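Local coordinates for protein predicted acetyltransferase (Clostridium acetobutylicum, PDB 3MGD) that binds acetyl-CoA and probably transfers its acetyl group to an unidentified acceptor, as GNAT acetyltransferases do, at residues M90-T95 with N99-G104; R40-K45 with L51-A56; I62-A67 with T103-R108. One frame throughout, in Å; residues are numbered along the deposited sequence.

Contact 1: residues M90-T95 with N99-G104. With ACO (acetyl coenzyme *a), chain C.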
loop_
_atom_site.group_PDB
_atom_site.type_symbol
_atom_site.label_atom_id
_atom_site.label_comp_id
_atom_site.label_asym_id
_atom_site.label_seq_id
_atom_site.Cartn_x
_atom_site.Cartn_y
_atom_site.Cartn_z
HETATM N N MSE A 90 3.132 14.015 6.532
HETATM C CA MSE A 90 2.536 15.324 6.695
HETATM C C MSE A 90 2.748 15.858 8.108
HETATM O O MSE A 90 2.452 15.204 9.106
HETATM C CB MSE A 90 1.065 15.316 6.306
HETATM C CG MSE A 90 0.895 15.002 4.803
HETATM SE SE MSE A 90 -0.916 15.323 4.245
HETATM C CE MSE A 90 -0.979 17.260 4.498
ATOM N N TYR A 91 3.266 17.070 8.172
ATOM C CA TYR A 91 3.564 17.693 9.453
ATOM C C TYR A 91 3.470 19.192 9.253
ATOM O O TYR A 91 3.953 19.725 8.255
ATOM C CB TYR A 91 4.961 17.292 9.949
ATOM C CG TYR A 91 5.273 17.900 11.308
ATOM C CD1 TYR A 91 4.828 17.298 12.475
ATOM C CD2 TYR A 91 5.980 19.083 11.411
ATOM C CE1 TYR A 91 5.098 17.867 13.735
ATOM C CE2 TYR A 91 6.248 19.659 12.649
ATOM C CZ TYR A 91 5.810 19.051 13.805
ATOM O OH TYR A 91 6.092 19.648 15.032
ATOM N N THR A 92 2.776 19.858 10.166
ATOM C CA THR A 92 2.789 21.306 10.212
ATOM C C THR A 92 3.259 21.736 11.614
ATOM O O THR A 92 2.791 21.193 12.621
ATOM C CB THR A 92 1.387 21.912 9.962
ATOM O OG1 THR A 92 0.938 21.587 8.642
ATOM C CG2 THR A 92 1.445 23.456 10.124
ATOM N N GLU A 93 4.181 22.696 11.666
ATOM C CA GLU A 93 4.653 23.273 12.925
ATOM C C GLU A 93 3.445 23.656 13.771
ATOM O O GLU A 93 2.515 24.280 13.259
ATOM C CB GLU A 93 5.502 24.520 12.627
ATOM C CG GLU A 93 6.095 25.193 13.852
ATOM C CD GLU A 93 7.155 24.341 14.531
ATOM O OE1 GLU A 93 8.063 23.847 13.829
ATOM O OE2 GLU A 93 7.080 24.171 15.764
ATOM N N PRO A 94 3.430 23.260 15.061
ATOM C CA PRO A 94 2.240 23.493 15.889
ATOM C C PRO A 94 1.711 24.932 15.904
ATOM O O PRO A 94 0.503 25.113 15.777
ATOM C CB PRO A 94 2.689 23.039 17.278
ATOM C CG PRO A 94 3.654 21.923 16.970
ATOM C CD PRO A 94 4.404 22.390 15.741
ATOM N N THR A 95 2.578 25.930 16.041
ATOM C CA THR A 95 2.102 27.308 16.070
ATOM C C THR A 95 1.555 27.758 14.714
ATOM O O THR A 95 0.927 28.811 14.614
ATOM C CB THR A 95 3.195 28.288 16.554
ATOM O OG1 THR A 95 4.317 28.219 15.676
ATOM C CG2 THR A 95 3.645 27.931 17.978
ATOM N N ASN A 99 -4.264 26.913 9.837
ATOM C CA ASN A 99 -4.257 27.976 8.843
ATOM C C ASN A 99 -4.512 27.447 7.430
ATOM O O ASN A 99 -4.541 28.211 6.465
ATOM C CB ASN A 99 -2.959 28.785 8.923
ATOM C CG ASN A 99 -2.910 29.680 10.161
ATOM O OD1 ASN A 99 -3.825 30.459 10.400
ATOM N ND2 ASN A 99 -1.831 29.579 10.942
ATOM N N GLY A 100 -4.732 26.141 7.317
ATOM C CA GLY A 100 -5.005 25.541 6.021
ATOM C C GLY A 100 -3.754 25.067 5.294
ATOM O O GLY A 100 -3.799 24.763 4.098
ATOM N N ILE A 101 -2.634 24.987 6.007
ATOM C CA ILE A 101 -1.387 24.585 5.356
ATOM C C ILE A 101 -1.423 23.139 4.865
ATOM O O ILE A 101 -1.144 22.866 3.698
ATOM C CB ILE A 101 -0.162 24.808 6.253
ATOM C CG1 ILE A 101 0.015 26.300 6.533
ATOM C CG2 ILE A 101 1.089 24.232 5.596
ATOM C CD1 ILE A 101 1.173 26.591 7.464
ATOM N N ALA A 102 -1.758 22.211 5.754
ATOM C CA ALA A 102 -1.888 20.815 5.353
ATOM C C ALA A 102 -2.935 20.647 4.242
ATOM O O ALA A 102 -2.715 19.893 3.297
ATOM C CB ALA A 102 -2.213 19.936 6.564
ATOM N N THR A 103 -4.052 21.365 4.333
ATOM C CA THR A 103 -5.094 21.276 3.293
ATOM C C THR A 103 -4.587 21.725 1.917
ATOM O O THR A 103 -4.856 21.075 0.893
ATOM C CB THR A 103 -6.369 22.074 3.695
ATOM O OG1 THR A 103 -6.938 21.493 4.876
ATOM C CG2 THR A 103 -7.408 22.048 2.581
ATOM N N GLY A 104 -3.837 22.825 1.889
ATOM C CA GLY A 104 -3.225 23.291 0.655
ATOM C C GLY A 104 -2.146 22.332 0.158
ATOM O O GLY A 104 -1.950 22.180 -1.043
HETATM N N1A ACO C . -11.428 28.086 7.246
HETATM C C2A ACO C . -11.861 27.521 8.450
HETATM N N3A ACO C . -11.079 26.533 9.095
HETATM C C4A ACO C . -9.826 26.110 8.494
HETATM C C5A ACO C . -9.379 26.688 7.262
HETATM C C6A ACO C . -10.150 27.656 6.630
HETATM N N6A ACO C . -9.694 28.237 5.383
HETATM N N7A ACO C . -8.120 26.091 6.907
HETATM C C8A ACO C . -7.797 25.172 7.895
HETATM N N9A ACO C . -8.867 25.159 8.880
HETATM C C1B ACO C . -8.817 24.404 10.120
HETATM C C2B ACO C . -9.546 23.101 9.753
HETATM O O2B ACO C . -10.857 23.098 9.290
HETATM C C3B ACO C . -9.149 22.194 10.896
HETATM O O3B ACO C . -9.918 22.217 12.078
HETATM P P3B ACO C . -11.130 21.219 12.348
HETATM O O7A ACO C . -12.045 21.871 13.441
HETATM O O8A ACO C . -10.590 19.867 12.862
HETATM O O9A ACO C . -11.926 20.993 11.080
HETATM C C4B ACO C . -7.632 22.567 11.033
HETATM O O4B ACO C . -7.616 24.025 10.811
HETATM C C5B ACO C . -6.506 21.774 10.402
HETATM O O5B ACO C . -6.452 21.960 9.009
HETATM P P1A ACO C . -5.123 22.452 8.311
HETATM O O1A ACO C . -4.719 23.867 8.755
HETATM O O2A ACO C . -5.331 22.341 6.803
HETATM O O3A ACO C . -4.030 21.406 8.757
HETATM P P2A ACO C . -2.695 21.774 9.544
HETATM O O4A ACO C . -2.970 22.307 10.990
HETATM O O5A ACO C . -1.819 22.686 8.730
HETATM O O6A ACO C . -1.871 20.435 9.635
HETATM C CBP ACO C . -1.548 18.193 10.513
HETATM C CCP ACO C . -2.518 19.249 10.004
HETATM C CDP ACO C . -2.258 16.858 10.674
HETATM C CEP ACO C . -0.428 18.099 9.531
HETATM C CAP ACO C . -1.016 18.652 11.912
HETATM O OAP ACO C . -2.027 18.728 12.860
HETATM C C9P ACO C . 0.204 17.912 12.403
HETATM O O9P ACO C . 1.337 18.144 11.979
HETATM N N8P ACO C . -0.020 16.911 13.425
HETATM C C7P ACO C . 1.085 16.089 13.916
HETATM C C6P ACO C . 1.619 15.189 12.864
HETATM C C5P ACO C . 0.505 14.443 12.163
HETATM O O5P ACO C . -0.405 13.923 12.809
HETATM N N4P ACO C . 0.528 14.415 10.740
HETATM C C3P ACO C . -0.333 13.539 9.984
HETATM C C2P ACO C . 0.083 12.093 9.900
HETATM S S1P ACO C . -0.930 11.102 8.830
HETATM C C ACO C . -0.459 11.244 7.223
HETATM O O ACO C . 0.494 11.950 6.931
HETATM C CH3 ACO C . -1.284 10.624 6.164
HETATM O O HOH W 1 -1.399 29.777 13.709
#

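Contact 2: residues R40-K45 with L51-A56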
loop_
_atom_site.group_PDB
_atom_site.type_symbol
_atom_site.label_atom_id
_atom_site.label_comp_id
_atom_site.label_asym_id
_atom_site.label_seq_id
_atom_site.Cartn_x
_atom_site.Cartn_y
_atom_site.Cartn_z
ATOM N N ARG A 40 17.973 5.816 4.097
ATOM C CA ARG A 40 17.968 4.947 2.918
ATOM C C ARG A 40 16.643 5.044 2.158
ATOM O O ARG A 40 16.649 5.085 0.942
ATOM C CB ARG A 40 18.262 3.503 3.322
ATOM C CG ARG A 40 18.329 2.511 2.168
ATOM C CD ARG A 40 18.755 1.147 2.712
ATOM N NE ARG A 40 17.766 0.629 3.659
ATOM C CZ ARG A 40 17.970 -0.388 4.491
ATOM N NH1 ARG A 40 19.149 -1.008 4.521
ATOM N NH2 ARG A 40 16.994 -0.779 5.306
ATOM N N TYR A 41 15.519 5.079 2.878
ATOM C CA TYR A 41 14.198 5.216 2.247
ATOM C C TYR A 41 14.094 6.490 1.399
ATOM O O TYR A 41 13.630 6.448 0.252
ATOM C CB TYR A 41 13.079 5.205 3.287
ATOM C CG TYR A 41 11.711 5.447 2.682
ATOM C CD1 TYR A 41 11.017 4.416 2.056
ATOM C CD2 TYR A 41 11.126 6.705 2.718
ATOM C CE1 TYR A 41 9.777 4.632 1.482
ATOM C CE2 TYR A 41 9.881 6.936 2.151
ATOM C CZ TYR A 41 9.213 5.894 1.539
ATOM O OH TYR A 41 7.981 6.123 0.968
ATOM N N PHE A 42 14.511 7.619 1.975
ATOM C CA PHE A 42 14.460 8.898 1.271
ATOM C C PHE A 42 15.427 8.893 0.103
ATOM O O PHE A 42 15.067 9.273 -1.012
ATOM C CB PHE A 42 14.758 10.074 2.219
ATOM C CG PHE A 42 13.581 10.465 3.088
ATOM C CD1 PHE A 42 12.456 11.045 2.525
ATOM C CD2 PHE A 42 13.612 10.260 4.462
ATOM C CE1 PHE A 42 11.381 11.412 3.313
ATOM C CE2 PHE A 42 12.547 10.619 5.266
ATOM C CZ PHE A 42 11.422 11.198 4.695
ATOM N N ASN A 43 16.656 8.439 0.345
ATOM C CA ASN A 43 17.635 8.362 -0.744
ATOM C C ASN A 43 17.140 7.590 -1.961
ATOM O O ASN A 43 17.239 8.067 -3.090
ATOM C CB ASN A 43 18.975 7.792 -0.257
ATOM C CG ASN A 43 19.914 8.876 0.268
ATOM O OD1 ASN A 43 20.546 9.602 -0.507
ATOM N ND2 ASN A 43 19.996 8.996 1.584
ATOM N N ASN A 44 16.619 6.393 -1.720
ATOM C CA ASN A 44 16.116 5.547 -2.786
ATOM C C ASN A 44 14.875 6.073 -3.500
ATOM O O ASN A 44 14.829 6.118 -4.738
ATOM C CB ASN A 44 15.853 4.137 -2.259
ATOM C CG ASN A 44 17.127 3.305 -2.186
ATOM O OD1 ASN A 44 17.533 2.680 -3.168
ATOM N ND2 ASN A 44 17.765 3.304 -1.026
ATOM N N LYS A 45 13.872 6.469 -2.732
ATOM C CA LYS A 45 12.581 6.851 -3.319
ATOM C C LYS A 45 12.661 8.231 -3.980
ATOM O O LYS A 45 12.001 8.485 -4.985
ATOM C CB LYS A 45 11.473 6.826 -2.270
ATOM C CG LYS A 45 11.189 5.431 -1.680
ATOM C CD LYS A 45 10.921 4.375 -2.757
ATOM C CE LYS A 45 10.607 3.012 -2.116
ATOM N NZ LYS A 45 10.466 1.915 -3.107
ATOM N N LEU A 51 8.815 8.956 -4.691
ATOM C CA LEU A 51 8.361 9.789 -3.584
ATOM C C LEU A 51 8.525 11.255 -3.982
ATOM O O LEU A 51 9.555 11.629 -4.535
ATOM C CB LEU A 51 9.206 9.519 -2.333
ATOM C CG LEU A 51 8.747 10.285 -1.086
ATOM C CD1 LEU A 51 7.448 9.656 -0.524
ATOM C CD2 LEU A 51 9.853 10.346 -0.015
ATOM N N VAL A 52 7.508 12.071 -3.720
ATOM C CA VAL A 52 7.619 13.524 -3.856
ATOM C C VAL A 52 7.240 14.157 -2.521
ATOM O O VAL A 52 6.147 13.938 -2.016
ATOM C CB VAL A 52 6.685 14.083 -4.959
ATOM C CG1 VAL A 52 6.695 15.614 -4.962
ATOM C CG2 VAL A 52 7.084 13.534 -6.343
ATOM N N GLU A 53 8.146 14.932 -1.941
ATOM C CA GLU A 53 7.868 15.540 -0.643
ATOM C C GLU A 53 7.954 17.045 -0.773
ATOM O O GLU A 53 9.013 17.595 -1.067
ATOM C CB GLU A 53 8.806 15.005 0.448
ATOM C CG GLU A 53 8.643 15.709 1.820
ATOM C CD GLU A 53 8.856 14.780 3.016
ATOM O OE1 GLU A 53 9.014 15.301 4.146
ATOM O OE2 GLU A 53 8.877 13.538 2.840
ATOM N N TRP A 54 6.812 17.702 -0.595
ATOM C CA TRP A 54 6.745 19.146 -0.669
ATOM C C TRP A 54 7.093 19.725 0.698
ATOM O O TRP A 54 6.778 19.136 1.741
ATOM C CB TRP A 54 5.345 19.599 -1.086
ATOM C CG TRP A 54 5.127 19.611 -2.569
ATOM C CD1 TRP A 54 4.642 18.592 -3.347
ATOM C CD2 TRP A 54 5.384 20.708 -3.452
ATOM N NE1 TRP A 54 4.581 18.998 -4.669
ATOM C CE2 TRP A 54 5.028 20.296 -4.751
ATOM C CE3 TRP A 54 5.871 22.008 -3.263
ATOM C CZ2 TRP A 54 5.166 21.130 -5.859
ATOM C CZ3 TRP A 54 6.003 22.835 -4.361
ATOM C CH2 TRP A 54 5.654 22.396 -5.645
ATOM N N ILE A 55 7.761 20.872 0.692
ATOM C CA ILE A 55 8.054 21.561 1.944
ATOM C C ILE A 55 7.620 23.023 1.886
ATOM O O ILE A 55 7.652 23.653 0.834
ATOM C CB ILE A 55 9.560 21.473 2.328
ATOM C CG1 ILE A 55 10.405 22.385 1.453
ATOM C CG2 ILE A 55 10.080 20.047 2.238
ATOM C CD1 ILE A 55 11.874 22.313 1.788
ATOM N N ALA A 56 7.188 23.542 3.024
ATOM C CA ALA A 56 6.848 24.952 3.153
ATOM C C ALA A 56 7.914 25.529 4.055
ATOM O O ALA A 56 8.170 24.983 5.134
ATOM C CB ALA A 56 5.483 25.116 3.782
#

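Contact 3: residues I62-A67 with T103-R108. With ACO (acetyl coenzyme *a), chain C.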
loop_
_atom_site.group_PDB
_atom_site.type_symbol
_atom_site.label_atom_id
_atom_site.label_comp_id
_atom_site.label_asym_id
_atom_site.label_seq_id
_atom_site.Cartn_x
_atom_site.Cartn_y
_atom_site.Cartn_z
ATOM N N ILE A 62 11.973 24.926 7.899
ATOM C CA ILE A 62 10.802 24.201 7.401
ATOM C C ILE A 62 9.624 24.334 8.369
ATOM O O ILE A 62 9.731 24.006 9.548
ATOM C CB ILE A 62 11.110 22.724 7.124
ATOM C CG1 ILE A 62 12.162 22.601 6.016
ATOM C CG2 ILE A 62 9.845 21.995 6.684
ATOM C CD1 ILE A 62 12.629 21.170 5.781
ATOM N N ILE A 63 8.518 24.853 7.852
ATOM C CA ILE A 63 7.276 25.018 8.586
ATOM C C ILE A 63 6.362 23.800 8.444
ATOM O O ILE A 63 5.672 23.413 9.393
ATOM C CB ILE A 63 6.512 26.243 8.054
ATOM C CG1 ILE A 63 7.332 27.512 8.271
ATOM C CG2 ILE A 63 5.152 26.365 8.720
ATOM C CD1 ILE A 63 7.595 27.811 9.732
ATOM N N ALA A 64 6.329 23.213 7.247
ATOM C CA ALA A 64 5.472 22.053 7.009
ATOM C C ALA A 64 6.070 21.127 5.949
ATOM O O ALA A 64 6.874 21.545 5.117
ATOM C CB ALA A 64 4.069 22.490 6.611
ATOM N N THR A 65 5.694 19.860 6.011
ATOM C CA THR A 65 6.036 18.918 4.960
ATOM C C THR A 65 4.775 18.149 4.576
ATOM O O THR A 65 3.796 18.138 5.321
ATOM C CB THR A 65 7.067 17.882 5.437
ATOM O OG1 THR A 65 6.519 17.120 6.523
ATOM C CG2 THR A 65 8.359 18.562 5.895
ATOM N N ALA A 66 4.818 17.493 3.416
ATOM C CA ALA A 66 3.725 16.628 2.962
ATOM C C ALA A 66 4.267 15.812 1.803
ATOM O O ALA A 66 4.872 16.372 0.891
ATOM C CB ALA A 66 2.552 17.463 2.497
ATOM N N ALA A 67 4.083 14.498 1.831
ATOM C CA ALA A 67 4.633 13.675 0.736
ATOM C C ALA A 67 3.602 12.762 0.100
ATOM O O ALA A 67 2.561 12.454 0.690
ATOM C CB ALA A 67 5.833 12.854 1.204
ATOM N N THR A 103 -4.052 21.365 4.333
ATOM C CA THR A 103 -5.094 21.276 3.293
ATOM C C THR A 103 -4.587 21.725 1.917
ATOM O O THR A 103 -4.856 21.075 0.893
ATOM C CB THR A 103 -6.369 22.074 3.695
ATOM O OG1 THR A 103 -6.938 21.493 4.876
ATOM C CG2 THR A 103 -7.408 22.048 2.581
ATOM N N GLY A 104 -3.837 22.825 1.889
ATOM C CA GLY A 104 -3.225 23.291 0.655
ATOM C C GLY A 104 -2.146 22.332 0.158
ATOM O O GLY A 104 -1.950 22.180 -1.043
HETATM N N MSE A 105 -1.429 21.691 1.079
HETATM C CA MSE A 105 -0.465 20.653 0.692
HETATM C C MSE A 105 -1.173 19.496 -0.010
HETATM O O MSE A 105 -0.672 18.968 -1.005
HETATM C CB MSE A 105 0.284 20.110 1.912
HETATM C CG MSE A 105 1.341 21.027 2.480
HETATM SE SE MSE A 105 2.784 21.320 1.202
HETATM C CE MSE A 105 4.282 21.508 2.448
ATOM N N LEU A 106 -2.322 19.081 0.521
ATOM C CA LEU A 106 -3.099 18.014 -0.117
ATOM C C LEU A 106 -3.398 18.369 -1.577
ATOM O O LEU A 106 -3.336 17.505 -2.443
ATOM C CB LEU A 106 -4.400 17.727 0.648
ATOM C CG LEU A 106 -4.253 17.036 2.012
ATOM C CD1 LEU A 106 -5.535 17.102 2.829
ATOM C CD2 LEU A 106 -3.816 15.596 1.813
ATOM N N ASP A 107 -3.715 19.639 -1.856
ATOM C CA ASP A 107 -3.953 20.057 -3.245
ATOM C C ASP A 107 -2.717 19.801 -4.101
ATOM O O ASP A 107 -2.828 19.320 -5.233
ATOM C CB ASP A 107 -4.343 21.538 -3.360
ATOM C CG ASP A 107 -5.706 21.850 -2.751
ATOM O OD1 ASP A 107 -6.580 20.959 -2.697
ATOM O OD2 ASP A 107 -5.912 23.011 -2.343
ATOM N N ARG A 108 -1.538 20.138 -3.573
ATOM C CA ARG A 108 -0.304 19.942 -4.327
ATOM C C ARG A 108 -0.025 18.461 -4.558
ATOM O O ARG A 108 0.475 18.082 -5.614
ATOM C CB ARG A 108 0.895 20.585 -3.624
ATOM C CG ARG A 108 0.793 22.088 -3.476
ATOM C CD ARG A 108 2.078 22.643 -2.872
ATOM N NE ARG A 108 2.036 24.100 -2.710
ATOM C CZ ARG A 108 2.390 24.977 -3.651
ATOM N NH1 ARG A 108 2.817 24.567 -4.846
ATOM N NH2 ARG A 108 2.317 26.277 -3.401
HETATM N N1A ACO C . -11.428 28.086 7.246
HETATM C C2A ACO C . -11.861 27.521 8.450
HETATM N N3A ACO C . -11.079 26.533 9.095
HETATM C C4A ACO C . -9.826 26.110 8.494
HETATM C C5A ACO C . -9.379 26.688 7.262
HETATM C C6A ACO C . -10.150 27.656 6.630
HETATM N N6A ACO C . -9.694 28.237 5.383
HETATM N N7A ACO C . -8.120 26.091 6.907
HETATM C C8A ACO C . -7.797 25.172 7.895
HETATM N N9A ACO C . -8.867 25.159 8.880
HETATM C C1B ACO C . -8.817 24.404 10.120
HETATM C C2B ACO C . -9.546 23.101 9.753
HETATM O O2B ACO C . -10.857 23.098 9.290
HETATM C C3B ACO C . -9.149 22.194 10.896
HETATM O O3B ACO C . -9.918 22.217 12.078
HETATM P P3B ACO C . -11.130 21.219 12.348
HETATM O O7A ACO C . -12.045 21.871 13.441
HETATM O O8A ACO C . -10.590 19.867 12.862
HETATM O O9A ACO C . -11.926 20.993 11.080
HETATM C C4B ACO C . -7.632 22.567 11.033
HETATM O O4B ACO C . -7.616 24.025 10.811
HETATM C C5B ACO C . -6.506 21.774 10.402
HETATM O O5B ACO C . -6.452 21.960 9.009
HETATM P P1A ACO C . -5.123 22.452 8.311
HETATM O O1A ACO C . -4.719 23.867 8.755
HETATM O O2A ACO C . -5.331 22.341 6.803
HETATM O O3A ACO C . -4.030 21.406 8.757
HETATM P P2A ACO C . -2.695 21.774 9.544
HETATM O O4A ACO C . -2.970 22.307 10.990
HETATM O O5A ACO C . -1.819 22.686 8.730
HETATM O O6A ACO C . -1.871 20.435 9.635
HETATM C CBP ACO C . -1.548 18.193 10.513
HETATM C CCP ACO C . -2.518 19.249 10.004
HETATM C CDP ACO C . -2.258 16.858 10.674
HETATM C CEP ACO C . -0.428 18.099 9.531
HETATM C CAP ACO C . -1.016 18.652 11.912
HETATM O OAP ACO C . -2.027 18.728 12.860
HETATM C C9P ACO C . 0.204 17.912 12.403
HETATM O O9P ACO C . 1.337 18.144 11.979
HETATM N N8P ACO C . -0.020 16.911 13.425
HETATM C C7P ACO C . 1.085 16.089 13.916
HETATM C C6P ACO C . 1.619 15.189 12.864
HETATM C C5P ACO C . 0.505 14.443 12.163
HETATM O O5P ACO C . -0.405 13.923 12.809
HETATM N N4P ACO C . 0.528 14.415 10.740
HETATM C C3P ACO C . -0.333 13.539 9.984
HETATM C C2P ACO C . 0.083 12.093 9.900
HETATM S S1P ACO C . -0.930 11.102 8.830
HETATM C C ACO C . -0.459 11.244 7.223
HETATM O O ACO C . 0.494 11.950 6.931
HETATM C CH3 ACO C . -1.284 10.624 6.164
#

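Contact 1: residues M90-T95 with N99-G104
The pyrophosphate-binding turn of the GNAT fold is built here, where Met90 and Thr92 on strand 83-92 meet Ile101 and Ala102 at the start of helix 101-115. The direct contact is small and made by van der Waals touches. Met90, a selenomethionine, bends at its last torsion (chi3 66°) and lays CE 3.4 Å from Ala102 O and 3.6 Å from Ala102 CB. The Thr92 side chain slants across Ile101, its OG1 4.0 Å from Ile101 CG2. No direct hydrogen bond joins the two segments; acetyl-CoA bridges them, with one water farther out between Thr95 O and Asn99 ND2. On the strand side, cofactor N4P donates to Met90 O at 2.6 Å and Thr92 N to cofactor O9P at 2.9 Å, so the pantetheine arm runs along the backbone like an added strand. On the helix side, Gly100 N reaches O1A at 2.7 Å, Ala102 N reaches O5A at 3.0 Å, and both Thr103 N and Thr103 OG1 grip O2A, the hydroxyl at 2.6 Å. Thr92 OG1 faces O5A and O6A with a single proton to offer. Gly100 is the N-cap, and the partial positive charge of the helix start would favour the diphosphate. Met90 and Thr92 rest on Ala66 and Ala64 of strand 61-72, Tyr91 turns to helix 12-25 on the other side of the sheet, and Thr103 packs against helix 129-136.

Contact 2: residues R40-K45 with L51-A56
Glu53 OE2 accepts a hydrogen bond from Asn89 ND2 of the strand beyond, and the edge of the Phe42 ring comes up beside it. OE2 lies near the plane of that ring, 3.3 Å from Phe42 CE1. Ring and carboxylate planes stand 66° apart. This edge-on approach sets the weakly positive rim of the ring, rather than its electron-rich face, against the acid. The main apolar group is Leu51. It points at helix 35-47, and with CG anti to N (chi1 -176°) its CD2 meets Phe42 CD1 at 3.7 Å and Tyr41 CE2 at 4.0 Å, while Leu51 CD1 sits beside the Tyr41 hydroxyl. At the strand start, Lys45 CB touches Leu51 CB at 3.5 Å, Lys45 CG lies over the rim of one Tyr41 face, and the NZ leaves the contact for a salt bridge with Asp72 of the second subunit. A weak hydrogen bond from Leu51 N to Lys45 O ties the helix to the strand here. The chemistry is thus divided. A leucine wedged among aromatic and aliphatic groups supplies the packing, whereas the buried carboxylate takes a hydrogen bond from Asn89 and has a weakly polar ring edge beside it.

Contact 3: residues I62-A67 with T103-R108
Met105, a selenomethionine, carries this contact almost alone, pressing its whole side chain onto two alanines of strand 61-72. Its CB meets Ala66 CB at 3.5 Å, and CG follows over the same methyl. A bend at chi2 (-64°) lays SE 4.1 Å from Ala66 CB, and a second at chi3 (-147°) puts CE at Ala64, 3.7 Å from the carbonyl O and 4.3 Å from CB. The small alanine side chains let the helix come close: the axes of 62-67 and 103-108 pass 8.5 Å apart and run 35° from parallel. No hydrogen bond crosses, so the fit is one of shape. In the next shell, Trp54 of strand 51-58 touches Met105 from beside the alanines, and its indole also makes a cation-pi pair with Arg108, one turn further along the helix; Arg108 has a second such partner in Tyr4. Thr65 faces the other side of the sheet and anchors its OG1 on Asn89 O. Ile63 and Ala64 form a classic beta bulge opposite Ala56. A helix lying nearly along the strands, over Ala64 and Ala66, is the core packing of the alpha/beta GNAT fold, here in the helix that follows the cofactor-binding turn.

In the fold
All three contacts rest on one mixed sheet, in which strands 51-58, 61-72 and 83-92 lie side by side. Along the chain contact 2 comes first and closes before the other two open; contacts 1 and 3 both end on helix 101-115 and share Thr103 and Gly104. Their centres lie about 7 Å apart, whereas the centre of contact 2 is about 18 Å from that of contact 1 and 13 Å from that of contact 3. Side chains alternate along strand 51-58: Leu51 and Glu53 face helix 35-47, Trp54 helix 101-115 across the sheet. The cofactor lies along strand 83-92 and at the start of helix 101-115, so contact 1 forms the site and contact 3 packs the same helix onto the sheet.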